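Local coordinates for protein D-glycerate 3-kinase (Cryptococcus neoformans var. grubii serotype A, PDB 6CKG) that probably transfers a phosphate from ATP to D-glycerate, using a P-loop kinase type of fold, at residues A19-T24 and T64-D69. Numbering follows the deposited sequence.
Sequences AMVQQT and TGLLPD
V21 and T24 pack against L66 and L67 in a small apolar helix-helix contact on one face of the central mixed sheet. It joins the start of helix 19-38 to helix 63-75, which follows the first strand, 48-53, in the P-loop kinase type of fold. The local axes cross at -50° and come within 9.7 Å. V21 and L67 lie closest in the backbone, 5.9 Å between their CA atoms. V21 CG2 meets L66 CB at 3.9 Å, and the two side chains run roughly at right angles. T24 and L67 cross likewise, with T24 CG2 3.6 Å from L67 CD2. L67 CG lies anti to the backbone N (chi1 178°), which carries the branched end nearer to helix 19-38; CD1 ends near V21 O. The other branch of T24, OG1, turns back along its own helix and bonds M20 O at 2.7 Å. T24 N bonds the same oxygen from the opposite face of its plane. L63 also touches V21 and T24, while F316 and V249 of the sheet pack on T24. T24 OG1 is thus bonded within its own helix, and its methyl meets L67. Van der Waals packing holds the segments, with no hydrogen bond between them.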
ATOM      1  N   ALA A  19     -12.176 -12.302 -12.786  1.00 49.32           N
ATOM      2  CA  ALA A  19     -13.261 -12.005 -11.855  1.00 44.43           C
ATOM      3  C   ALA A  19     -12.903 -10.846 -10.928  1.00 45.84           C
ATOM      4  O   ALA A  19     -13.727  -9.956 -10.691  1.00 44.51           O
ATOM      5  CB  ALA A  19     -13.618 -13.251 -11.045  1.00 48.03           C
ATOM      6  N   MET A  20     -11.679 -10.840 -10.381  1.00 40.69           N
ATOM      7  CA  MET A  20     -11.311  -9.767  -9.460  1.00 37.24           C
ATOM      8  C   MET A  20     -11.304  -8.412 -10.162  1.00 40.83           C
ATOM      9  O   MET A  20     -11.811  -7.424  -9.618  1.00 35.57           O
ATOM     10  CB  MET A  20      -9.954 -10.036  -8.810  1.00 32.72           C
ATOM     11  CG  MET A  20      -9.613  -9.000  -7.733  1.00 33.45           C
ATOM     12  SD  MET A  20      -8.057  -9.214  -6.818  1.00 37.50           S
ATOM     13  CE  MET A  20      -8.367 -10.765  -5.964  1.00 41.22           C
ATOM     14  N   VAL A  21     -10.741  -8.345 -11.373  1.00 41.05           N
ATOM     15  CA  VAL A  21     -10.716  -7.086 -12.113  1.00 42.68           C
ATOM     16  C   VAL A  21     -12.140  -6.619 -12.404  1.00 37.28           C
ATOM     17  O   VAL A  21     -12.499  -5.468 -12.131  1.00 37.28           O
ATOM     18  CB  VAL A  21      -9.890  -7.232 -13.405  1.00 43.36           C
ATOM     19  CG1 VAL A  21     -10.239  -6.121 -14.408  1.00 42.66           C
ATOM     20  CG2 VAL A  21      -8.415  -7.215 -13.090  1.00 43.32           C
ATOM     21  N   GLN A  22     -12.981  -7.516 -12.931  1.00 36.43           N
ATOM     22  CA  GLN A  22     -14.363  -7.152 -13.252  1.00 40.88           C
ATOM     23  C   GLN A  22     -15.134  -6.728 -12.010  1.00 42.01           C
ATOM     24  O   GLN A  22     -15.904  -5.759 -12.042  1.00 36.07           O
ATOM     25  CB  GLN A  22     -15.089  -8.324 -13.916  1.00 47.29           C
ATOM     26  CG  GLN A  22     -14.496  -8.769 -15.230  1.00 61.61           C
ATOM     27  CD  GLN A  22     -15.365  -9.797 -15.926  1.00 72.24           C
ATOM     28  OE1 GLN A  22     -16.454 -10.130 -15.449  1.00 71.18           O
ATOM     29  NE2 GLN A  22     -14.892 -10.304 -17.061  1.00 76.71           N
ATOM     30  N   GLN A  23     -14.973  -7.466 -10.914  1.00 35.45           N
ATOM     31  CA  GLN A  23     -15.695  -7.121  -9.702  1.00 31.77           C
ATOM     32  C   GLN A  23     -15.199  -5.803  -9.130  1.00 27.89           C
ATOM     33  O   GLN A  23     -16.000  -4.994  -8.646  1.00 34.42           O
ATOM     34  CB  GLN A  23     -15.566  -8.248  -8.675  1.00 36.10           C
ATOM     35  CG  GLN A  23     -16.399  -9.470  -9.028  1.00 45.71           C
ATOM     36  CD  GLN A  23     -16.271 -10.560  -7.992  1.00 48.22           C
ATOM     37  OE1 GLN A  23     -16.504 -10.329  -6.808  1.00 44.23           O
ATOM     38  NE2 GLN A  23     -15.876 -11.750  -8.428  1.00 52.42           N
ATOM     39  N   THR A  24     -13.887  -5.562  -9.178  1.00 31.80           N
ATOM     40  CA  THR A  24     -13.361  -4.289  -8.693  1.00 31.68           C
ATOM     41  C   THR A  24     -13.839  -3.130  -9.558  1.00 30.60           C
ATOM     42  O   THR A  24     -14.152  -2.048  -9.043  1.00 29.08           O
ATOM     43  CB  THR A  24     -11.836  -4.321  -8.642  1.00 32.06           C
ATOM     44  OG1 THR A  24     -11.405  -5.406  -7.808  1.00 31.90           O
ATOM     45  CG2 THR A  24     -11.313  -3.024  -8.066  1.00 30.10           C
ATOM     46  N   THR A  64      -4.006  -4.036  -9.639  1.00 34.28           N
ATOM     47  CA  THR A  64      -3.701  -2.646  -9.967  1.00 37.62           C
ATOM     48  C   THR A  64      -2.874  -2.503 -11.242  1.00 40.93           C
ATOM     49  O   THR A  64      -2.751  -1.387 -11.762  1.00 40.03           O
ATOM     50  CB  THR A  64      -2.987  -1.974  -8.787  1.00 45.87           C
ATOM     51  OG1 THR A  64      -1.755  -2.647  -8.517  1.00 49.25           O
ATOM     52  CG2 THR A  64      -3.856  -2.035  -7.533  1.00 35.38           C
ATOM     53  N   GLY A  65      -2.324  -3.599 -11.770  1.00 44.53           N
ATOM     54  CA  GLY A  65      -1.685  -3.542 -13.070  1.00 40.68           C
ATOM     55  C   GLY A  65      -2.659  -3.601 -14.227  1.00 43.66           C
ATOM     56  O   GLY A  65      -2.401  -3.012 -15.277  1.00 41.69           O
ATOM     57  N   LEU A  66      -3.783  -4.303 -14.056  1.00 43.64           N
ATOM     58  CA  LEU A  66      -4.790  -4.487 -15.093  1.00 48.90           C
ATOM     59  C   LEU A  66      -5.959  -3.525 -14.979  1.00 43.11           C
ATOM     60  O   LEU A  66      -6.516  -3.124 -16.002  1.00 38.27           O
ATOM     61  CB  LEU A  66      -5.345  -5.915 -15.040  1.00 48.97           C
ATOM     62  CG  LEU A  66      -4.333  -7.040 -15.241  1.00 50.21           C
ATOM     63  CD1 LEU A  66      -4.945  -8.369 -14.851  1.00 44.38           C
ATOM     64  CD2 LEU A  66      -3.852  -7.056 -16.689  1.00 50.95           C
ATOM     65  N   LEU A  67      -6.339  -3.153 -13.760  1.00 44.74           N
ATOM     66  CA  LEU A  67      -7.559  -2.379 -13.566  1.00 42.53           C
ATOM     67  C   LEU A  67      -7.562  -1.032 -14.279  1.00 36.45           C
ATOM     68  O   LEU A  67      -8.611  -0.684 -14.850  1.00 36.53           O
ATOM     69  CB  LEU A  67      -7.813  -2.188 -12.065  1.00 33.59           C
ATOM     70  CG  LEU A  67      -9.029  -1.355 -11.642  1.00 35.96           C
ATOM     71  CD1 LEU A  67     -10.327  -2.018 -12.097  1.00 37.41           C
ATOM     72  CD2 LEU A  67      -9.033  -1.158 -10.128  1.00 32.60           C
ATOM     73  N   PRO A  68      -6.487  -0.227 -14.266  1.00 36.10           N
ATOM     74  CA  PRO A  68      -6.540   1.054 -15.004  1.00 41.06           C
ATOM     75  C   PRO A  68      -6.868   0.903 -16.479  1.00 39.45           C
ATOM     76  O   PRO A  68      -7.756   1.608 -16.984  1.00 41.86           O
ATOM     77  CB  PRO A  68      -5.135   1.639 -14.796  1.00 41.25           C
ATOM     78  CG  PRO A  68      -4.657   1.023 -13.522  1.00 39.45           C
ATOM     79  CD  PRO A  68      -5.223  -0.366 -13.513  1.00 32.88           C
ATOM     80  N   ASP A  69      -6.175   0.017 -17.199  1.00 38.85           N
ATOM     81  CA  ASP A  69      -6.432  -0.102 -18.636  1.00 40.37           C
ATOM     82  C   ASP A  69      -7.819  -0.668 -18.906  1.00 34.11           C
ATOM     83  O   ASP A  69      -8.413  -0.391 -19.952  1.00 37.96           O
ATOM     84  CB  ASP A  69      -5.374  -0.977 -19.300  1.00 52.58           C
ATOM     85  CG  ASP A  69      -4.007  -0.327 -19.320  1.00 67.10           C
ATOM     86  OD1 ASP A  69      -3.930   0.919 -19.384  1.00 71.15           O
ATOM     87  OD2 ASP A  69      -3.006  -1.070 -19.274  1.00 78.36           O
TER